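Local coordinates for 16L protein (Yaba-like disease virus, PDB 6TQP) that probably blocks apoptosis of infected cells as a poxviral Bcl-2-like protein, holding a peptide presumably equivalent to the BH3 motif of host death-promoting proteins, at residues 12-17 with 134-140; 62-66 with 104-109. All coordinates share one frame; numbering follows the deposited sequence.

Contact 1: 12-17 with 134-140; sequences FNNSIK and SENSEDL
Asn13 and Ser137 carry the polar side of this contact, where the first turn of helix 12-27 lies against the start of helix 137-148. The amide oxygen OD1 of Asn13 receives the hydroxyl OG of Ser137 at 2.4 Å, a hydrogen bond so short that its exact length is doubtful. Ser137 N adds a weak bond to the same OD1, 3.3 Å long and bent to 154°, so the oxygen takes the first amide of the helix as well as the hydroxyl. The other arm of the carboxamide, ND2 of Asn13, donates to a water at 2.8 Å, which also accepts from Asn136 N, in the type II turn from Ser134 to Ser137. With CG beside its own backbone N (chi1 -66°), Asn13 brings both amide ends to this turn. One approach is unfavourable: OD1 of Asn13 lies 2.9 Å from Ser134 O, acceptor against acceptor.

The apolar layer belongs to Ile16. Its CG1 rests on Ser137 CB at 3.7 Å, while CG2 reaches Leu140 CD2 at 4.0 Å and also lies by Ser134. Ile16 also touches Leu43 and Ile141. Ser134 OG turns to Leu131 O.

A single carboxamide thus faces two protein donors and a water, which would tend to hold its rotation, though the very short contact leaves the detail doubtful; the amide opening the last helix gains a weak partner.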
ATOM      1  N   PHE A  12       8.240   8.428 -13.329  1.00 41.33           N
ATOM      2  CA  PHE A  12       8.066   8.380 -11.873  1.00 39.79           C
ATOM      3  C   PHE A  12       6.983   7.393 -11.450  1.00 35.77           C
ATOM      4  O   PHE A  12       7.140   6.681 -10.447  1.00 32.24           O
ATOM      5  CB  PHE A  12       7.744   9.778 -11.349  1.00 37.87           C
ATOM      6  CG  PHE A  12       8.891  10.737 -11.473  1.00 50.53           C
ATOM      7  CD1 PHE A  12       8.831  11.809 -12.351  1.00 59.31           C
ATOM      8  CD2 PHE A  12      10.046  10.546 -10.731  1.00 57.85           C
ATOM      9  CE1 PHE A  12       9.899  12.684 -12.472  1.00 83.27           C
ATOM     10  CE2 PHE A  12      11.114  11.417 -10.848  1.00 90.91           C
ATOM     11  CZ  PHE A  12      11.041  12.485 -11.719  1.00 95.93           C
ATOM     12  N   ASN A  13       5.862   7.353 -12.176  1.00 33.18           N
ATOM     13  CA  ASN A  13       4.816   6.388 -11.850  1.00 35.38           C
ATOM     14  C   ASN A  13       5.360   4.967 -11.904  1.00 28.53           C
ATOM     15  O   ASN A  13       5.093   4.160 -11.008  1.00 32.70           O
ATOM     16  CB  ASN A  13       3.631   6.540 -12.808  1.00 33.69           C
ATOM     17  CG  ASN A  13       2.920   7.868 -12.654  1.00 36.81           C
ATOM     18  OD1 ASN A  13       3.352   8.735 -11.896  1.00 42.66           O
ATOM     19  ND2 ASN A  13       1.814   8.028 -13.371  1.00 33.74           N
ATOM     20  N   ASN A  14       6.136   4.652 -12.945  1.00 31.47           N
ATOM     21  CA  ASN A  14       6.741   3.332 -13.062  1.00 33.32           C
ATOM     22  C   ASN A  14       7.676   3.043 -11.892  1.00 30.26           C
ATOM     23  O   ASN A  14       7.711   1.916 -11.381  1.00 32.87           O
ATOM     24  CB  ASN A  14       7.485   3.235 -14.387  1.00 34.88           C
ATOM     25  CG  ASN A  14       8.083   1.865 -14.614  1.00 39.05           C
ATOM     26  OD1 ASN A  14       7.365   0.871 -14.730  1.00 43.49           O
ATOM     27  ND2 ASN A  14       9.402   1.810 -14.701  1.00 33.80           N
ATOM     28  N   SER A  15       8.449   4.041 -11.457  1.00 29.02           N
ATOM     29  CA  SER A  15       9.340   3.846 -10.313  1.00 31.61           C
ATOM     30  C   SER A  15       8.555   3.417  -9.083  1.00 38.62           C
ATOM     31  O   SER A  15       8.906   2.440  -8.409  1.00 29.56           O
ATOM     32  CB  SER A  15      10.123   5.132 -10.014  1.00 32.48           C
ATOM     33  OG  SER A  15      10.939   5.522 -11.103  1.00 40.74           O
ATOM     34  N   ILE A  16       7.483   4.147  -8.772  1.00 26.95           N
ATOM     35  CA  ILE A  16       6.668   3.828  -7.606  1.00 25.06           C
ATOM     36  C   ILE A  16       6.028   2.453  -7.752  1.00 27.33           C
ATOM     37  O   ILE A  16       5.997   1.666  -6.799  1.00 31.12           O
ATOM     38  CB  ILE A  16       5.617   4.938  -7.376  1.00 28.59           C
ATOM     39  CG1 ILE A  16       6.282   6.205  -6.842  1.00 28.69           C
ATOM     40  CG2 ILE A  16       4.546   4.499  -6.397  1.00 28.78           C
ATOM     41  CD1 ILE A  16       7.000   6.038  -5.519  1.00 33.82           C
ATOM     42  N   LYS A  17       5.488   2.143  -8.932  1.00 26.88           N
ATOM     43  CA  LYS A  17       4.882   0.829  -9.129  1.00 24.80           C
ATOM     44  C   LYS A  17       5.892  -0.279  -8.848  1.00 30.30           C
ATOM     45  O   LYS A  17       5.587  -1.258  -8.160  1.00 31.61           O
ATOM     46  CB  LYS A  17       4.338   0.694 -10.549  1.00 28.32           C
ATOM     47  CG  LYS A  17       3.549  -0.604 -10.789  1.00 36.93           C
ATOM     48  CD  LYS A  17       3.432  -0.967 -12.260  1.00 76.51           C
ATOM     49  CE  LYS A  17       4.740  -1.503 -12.816  1.00116.37           C
ATOM     50  NZ  LYS A  17       4.508  -2.609 -13.776  1.00122.08           N
ATOM     51  N   SER A 134       0.483   4.434  -7.963  1.00 30.42           N
ATOM     52  CA  SER A 134       1.533   5.092  -8.735  1.00 29.56           C
ATOM     53  C   SER A 134       1.022   6.260  -9.564  1.00 34.41           C
ATOM     54  O   SER A 134       1.833   7.046 -10.062  1.00 31.17           O
ATOM     55  CB  SER A 134       2.224   4.080  -9.652  1.00 32.71           C
ATOM     56  OG  SER A 134       1.371   3.671 -10.699  1.00 37.08           O
ATOM     57  N   GLU A 135      -0.285   6.408  -9.726  1.00 28.92           N
ATOM     58  CA  GLU A 135      -0.790   7.574 -10.432  1.00 27.08           C
ATOM     59  C   GLU A 135      -0.461   8.816  -9.606  1.00 28.00           C
ATOM     60  O   GLU A 135      -0.457   8.775  -8.371  1.00 33.65           O
ATOM     61  CB  GLU A 135      -2.295   7.411 -10.672  1.00 35.01           C
ATOM     62  CG  GLU A 135      -2.646   6.178 -11.538  1.00 32.18           C
ATOM     63  CD  GLU A 135      -4.155   5.958 -11.710  1.00 38.72           C
ATOM     64  OE1 GLU A 135      -4.935   6.740 -11.125  1.00 38.70           O
ATOM     65  OE2 GLU A 135      -4.543   5.006 -12.432  1.00 40.41           O
ATOM     66  N   ASN A 136      -0.128   9.914 -10.286  1.00 36.20           N
ATOM     67  CA  ASN A 136       0.269  11.149  -9.601  1.00 35.85           C
ATOM     68  C   ASN A 136       1.411  10.900  -8.617  1.00 38.05           C
ATOM     69  O   ASN A 136       1.433  11.441  -7.511  1.00 39.81           O
ATOM     70  CB  ASN A 136      -0.921  11.765  -8.878  1.00 41.54           C
ATOM     71  CG  ASN A 136      -2.167  11.794  -9.737  1.00 48.03           C
ATOM     72  OD1 ASN A 136      -3.172  11.158  -9.416  1.00 48.88           O
ATOM     73  ND2 ASN A 136      -2.098  12.516 -10.844  1.00 42.47           N
ATOM     74  N   SER A 137       2.377  10.070  -9.021  1.00 34.35           N
ATOM     75  CA  SER A 137       3.454   9.695  -8.106  1.00 34.48           C
ATOM     76  C   SER A 137       4.249  10.911  -7.628  1.00 28.77           C
ATOM     77  O   SER A 137       4.838  10.879  -6.539  1.00 33.94           O
ATOM     78  CB  SER A 137       4.379   8.680  -8.783  1.00 48.50           C
ATOM     79  OG  SER A 137       4.845   9.172 -10.030  1.00 70.83           O
ATOM     80  N   GLU A 138       4.292  11.979  -8.428  1.00 32.39           N
ATOM     81  CA  GLU A 138       5.030  13.181  -8.044  1.00 42.84           C
ATOM     82  C   GLU A 138       4.620  13.662  -6.656  1.00 38.66           C
ATOM     83  O   GLU A 138       5.471  14.012  -5.827  1.00 40.88           O
ATOM     84  CB  GLU A 138       4.802  14.283  -9.084  1.00 50.48           C
ATOM     85  CG  GLU A 138       5.723  14.211 -10.294  1.00 68.49           C
ATOM     86  CD  GLU A 138       5.609  15.436 -11.199  1.00 99.20           C
ATOM     87  OE1 GLU A 138       4.583  16.152 -11.122  1.00 83.75           O
ATOM     88  OE2 GLU A 138       6.550  15.687 -11.984  1.00 94.09           O
ATOM     89  N   ASP A 139       3.312  13.690  -6.388  1.00 38.73           N
ATOM     90  CA  ASP A 139       2.837  14.113  -5.074  1.00 39.06           C
ATOM     91  C   ASP A 139       3.280  13.145  -3.988  1.00 34.98           C
ATOM     92  O   ASP A 139       3.642  13.564  -2.885  1.00 33.69           O
ATOM     93  CB  ASP A 139       1.316  14.241  -5.081  1.00 39.36           C
ATOM     94  CG  ASP A 139       0.829  15.275  -6.069  1.00 42.44           C
ATOM     95  OD1 ASP A 139       1.574  16.248  -6.314  1.00 40.97           O
ATOM     96  OD2 ASP A 139      -0.288  15.108  -6.606  1.00 45.03           O
ATOM     97  N   LEU A 140       3.258  11.843  -4.275  1.00 34.55           N
ATOM     98  CA  LEU A 140       3.702  10.880  -3.274  1.00 28.48           C
ATOM     99  C   LEU A 140       5.201  11.011  -3.029  1.00 28.46           C
ATOM    100  O   LEU A 140       5.659  10.972  -1.882  1.00 33.03           O
ATOM    101  CB  LEU A 140       3.342   9.462  -3.714  1.00 33.76           C
ATOM    102  CG  LEU A 140       3.874   8.302  -2.869  1.00 33.03           C
ATOM    103  CD1 LEU A 140       3.417   8.424  -1.424  1.00 37.00           C
ATOM    104  CD2 LEU A 140       3.384   7.008  -3.471  1.00 34.67           C
TER
HETATM  105  O   HOH W   1      -0.295   9.943 -13.336  1.00 45.29           O

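Contact 2: 62-66 with 104-109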
ATOM      1  N   LEU A  62      -5.465  -1.793  10.974  1.00 28.87           N
ATOM      2  CA  LEU A  62      -5.305  -2.559   9.748  1.00 25.43           C
ATOM      3  C   LEU A  62      -5.925  -3.944   9.874  1.00 29.16           C
ATOM      4  O   LEU A  62      -6.546  -4.435   8.924  1.00 34.42           O
ATOM      5  CB  LEU A  62      -3.820  -2.683   9.402  1.00 34.58           C
ATOM      6  CG  LEU A  62      -3.101  -1.377   9.060  1.00 29.46           C
ATOM      7  CD1 LEU A  62      -1.592  -1.590   8.988  1.00 34.11           C
ATOM      8  CD2 LEU A  62      -3.580  -0.794   7.751  1.00 28.36           C
ATOM      9  N   SER A  63      -5.746  -4.600  11.023  1.00 31.85           N
ATOM     10  CA  SER A  63      -6.356  -5.913  11.225  1.00 32.93           C
ATOM     11  C   SER A  63      -7.871  -5.825  11.154  1.00 34.75           C
ATOM     12  O   SER A  63      -8.532  -6.745  10.656  1.00 33.37           O
ATOM     13  CB  SER A  63      -5.939  -6.507  12.573  1.00 35.62           C
ATOM     14  OG  SER A  63      -4.538  -6.702  12.647  1.00 48.88           O
ATOM     15  N   TYR A  64      -8.439  -4.733  11.669  1.00 36.58           N
ATOM     16  CA  TYR A  64      -9.880  -4.524  11.579  1.00 29.11           C
ATOM     17  C   TYR A  64     -10.319  -4.432  10.124  1.00 35.22           C
ATOM     18  O   TYR A  64     -11.288  -5.077   9.709  1.00 34.19           O
ATOM     19  CB  TYR A  64     -10.249  -3.263  12.354  1.00 33.62           C
ATOM     20  CG  TYR A  64     -11.638  -2.711  12.086  1.00 31.44           C
ATOM     21  CD1 TYR A  64     -12.763  -3.322  12.615  1.00 34.61           C
ATOM     22  CD2 TYR A  64     -11.810  -1.559  11.341  1.00 31.97           C
ATOM     23  CE1 TYR A  64     -14.020  -2.818  12.380  1.00 36.38           C
ATOM     24  CE2 TYR A  64     -13.062  -1.045  11.100  1.00 37.67           C
ATOM     25  CZ  TYR A  64     -14.166  -1.673  11.628  1.00 36.99           C
ATOM     26  OH  TYR A  64     -15.422  -1.157  11.394  1.00 42.48           O
ATOM     27  N   ILE A  65      -9.596  -3.652   9.322  1.00 30.08           N
ATOM     28  CA  ILE A  65      -9.911  -3.556   7.901  1.00 27.67           C
ATOM     29  C   ILE A  65      -9.868  -4.938   7.264  1.00 32.18           C
ATOM     30  O   ILE A  65     -10.768  -5.328   6.507  1.00 31.77           O
ATOM     31  CB  ILE A  65      -8.938  -2.586   7.213  1.00 27.21           C
ATOM     32  CG1 ILE A  65      -9.163  -1.172   7.759  1.00 32.47           C
ATOM     33  CG2 ILE A  65      -9.109  -2.633   5.685  1.00 27.12           C
ATOM     34  CD1 ILE A  65      -8.096  -0.181   7.336  1.00 29.58           C
ATOM     35  N   CYS A  66      -8.813  -5.698   7.559  1.00 28.04           N
ATOM     36  CA  CYS A  66      -8.692  -7.036   7.001  1.00 26.85           C
ATOM     37  C   CYS A  66      -9.862  -7.919   7.415  1.00 34.56           C
ATOM     38  O   CYS A  66     -10.282  -8.799   6.653  1.00 32.94           O
ATOM     39  CB  CYS A  66      -7.368  -7.660   7.443  1.00 34.21           C
ATOM     40  SG  CYS A  66      -5.906  -6.864   6.719  1.00 34.24           S
ATOM     41  N   SER A 104       0.836  -0.402   3.624  1.00 24.37           N
ATOM     42  CA  SER A 104       0.908  -1.181   4.855  1.00 28.03           C
ATOM     43  C   SER A 104      -0.238  -2.180   4.941  1.00 28.88           C
ATOM     44  O   SER A 104      -0.061  -3.303   5.425  1.00 26.90           O
ATOM     45  CB  SER A 104       0.893  -0.259   6.073  1.00 31.44           C
ATOM     46  OG  SER A 104       2.000   0.617   6.064  1.00 34.76           O
ATOM     47  N   LEU A 105      -1.433  -1.777   4.509  1.00 27.68           N
ATOM     48  CA  LEU A 105      -2.576  -2.681   4.533  1.00 28.20           C
ATOM     49  C   LEU A 105      -2.317  -3.910   3.666  1.00 29.30           C
ATOM     50  O   LEU A 105      -2.565  -5.050   4.084  1.00 30.25           O
ATOM     51  CB  LEU A 105      -3.829  -1.934   4.057  1.00 28.99           C
ATOM     52  CG  LEU A 105      -5.076  -2.804   3.909  1.00 30.21           C
ATOM     53  CD1 LEU A 105      -5.533  -3.357   5.250  1.00 32.07           C
ATOM     54  CD2 LEU A 105      -6.158  -1.998   3.235  1.00 26.79           C
ATOM     55  N   ILE A 106      -1.811  -3.701   2.449  1.00 25.08           N
ATOM     56  CA  ILE A 106      -1.497  -4.826   1.560  1.00 25.59           C
ATOM     57  C   ILE A 106      -0.473  -5.737   2.209  1.00 28.61           C
ATOM     58  O   ILE A 106      -0.584  -6.969   2.137  1.00 26.95           O
ATOM     59  CB  ILE A 106      -0.992  -4.313   0.196  1.00 29.31           C
ATOM     60  CG1 ILE A 106      -2.040  -3.440  -0.488  1.00 37.31           C
ATOM     61  CG2 ILE A 106      -0.638  -5.471  -0.757  1.00 30.65           C
ATOM     62  CD1 ILE A 106      -1.448  -2.565  -1.523  1.00 67.50           C
ATOM     63  N   SER A 107       0.537  -5.156   2.862  1.00 34.40           N
ATOM     64  CA  SER A 107       1.532  -5.988   3.547  1.00 32.56           C
ATOM     65  C   SER A 107       0.866  -6.917   4.547  1.00 38.51           C
ATOM     66  O   SER A 107       1.176  -8.116   4.608  1.00 35.49           O
ATOM     67  CB  SER A 107       2.564  -5.112   4.255  1.00 37.40           C
ATOM     68  OG  SER A 107       3.312  -4.378   3.311  1.00 45.82           O
ATOM     69  N   MET A 108      -0.056  -6.380   5.348  1.00 34.45           N
ATOM     70  CA  MET A 108      -0.756  -7.225   6.305  1.00 36.15           C
ATOM     71  C   MET A 108      -1.612  -8.272   5.605  1.00 36.25           C
ATOM     72  O   MET A 108      -1.642  -9.430   6.031  1.00 39.10           O
ATOM     73  CB  MET A 108      -1.627  -6.387   7.228  1.00 35.23           C
ATOM     74  CG  MET A 108      -2.387  -7.250   8.226  1.00 40.81           C
ATOM     75  SD  MET A 108      -3.382  -6.250   9.330  1.00 37.95           S
ATOM     76  CE  MET A 108      -2.033  -5.620  10.327  1.00 32.54           C
ATOM     77  N   ILE A 109      -2.340  -7.883   4.554  1.00 33.61           N
ATOM     78  CA  ILE A 109      -3.168  -8.854   3.835  1.00 36.18           C
ATOM     79  C   ILE A 109      -2.318 -10.037   3.409  1.00 37.19           C
ATOM     80  O   ILE A 109      -2.682 -11.201   3.611  1.00 40.16           O
ATOM     81  CB  ILE A 109      -3.854  -8.194   2.626  1.00 35.21           C
ATOM     82  CG1 ILE A 109      -4.828  -7.119   3.104  1.00 32.30           C
ATOM     83  CG2 ILE A 109      -4.620  -9.243   1.791  1.00 36.42           C
ATOM     84  CD1 ILE A 109      -5.447  -6.296   1.990  1.00 36.11           C
TER
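Met108 lays its sulfur on the backbone of helix 38-68, with SD 3.3 Å from Ser63 N and also close to the carbonyl carbon of Leu62. Its chain leaves helix 96-113 fully extended and bends at the last torsion (chi3 -74°), which turns CE onto Leu62 CB, 3.6 Å away. Ser63 OG flanks the thioether at 3.5 Å from SD. Cys66 meets it one turn on, its SG 3.7 Å from Met108 SD, and touches Ile109 CG1 as well. Leu105 CD1 tucks in between Ile65 CG2, at 3.7 Å, and Cys66 SG, while Leu62 CD2 lies against Leu105 CB at 3.9 Å.

The axes of the two short segments pass 9.8 Å apart and are inclined at -63°, leaving room for one layer of interlocked side chains. Around that layer, Met55 backs both Leu62 and Met108, and Val71 closes on Cys66 and Ile109. The serine hydroxyls look to backbone carbonyls: Ser63 OG bonds Lys59 O a turn earlier, and Ser104 OG reaches across to Cys51 O, tying the helices together beside the apolar layer.

Leu62 packs on an apolar side chain of the bound peptide and Ile65 on a polar one. With no hydrogen bond across the two segments, cohesion here rests on sulfur and branched-carbon contacts, which probably help to place these two peptide-facing residues.

Contact 1 and contact 2 lie on opposite sides of the chain's centre, their centres 22 Å apart and their nearest atoms about 10 Å apart. In sequence, contact 2 is nested inside the loop that contact 1 closes by bringing the first and last helices together. Helices 12-27 and 38-68 connect them: Ile16 of contact 1 leans on Leu43, on the same helix that carries 62-66, while Ile106 and Ser107 of 104-109 both touch Ile24, farther along helix 12-27. Contact 2 borders the bound peptide through Leu62, Tyr64 and Ile65. Contact 1 joins the start of the first helix to the start of the last in this all-helical, Bcl-2-like bundle.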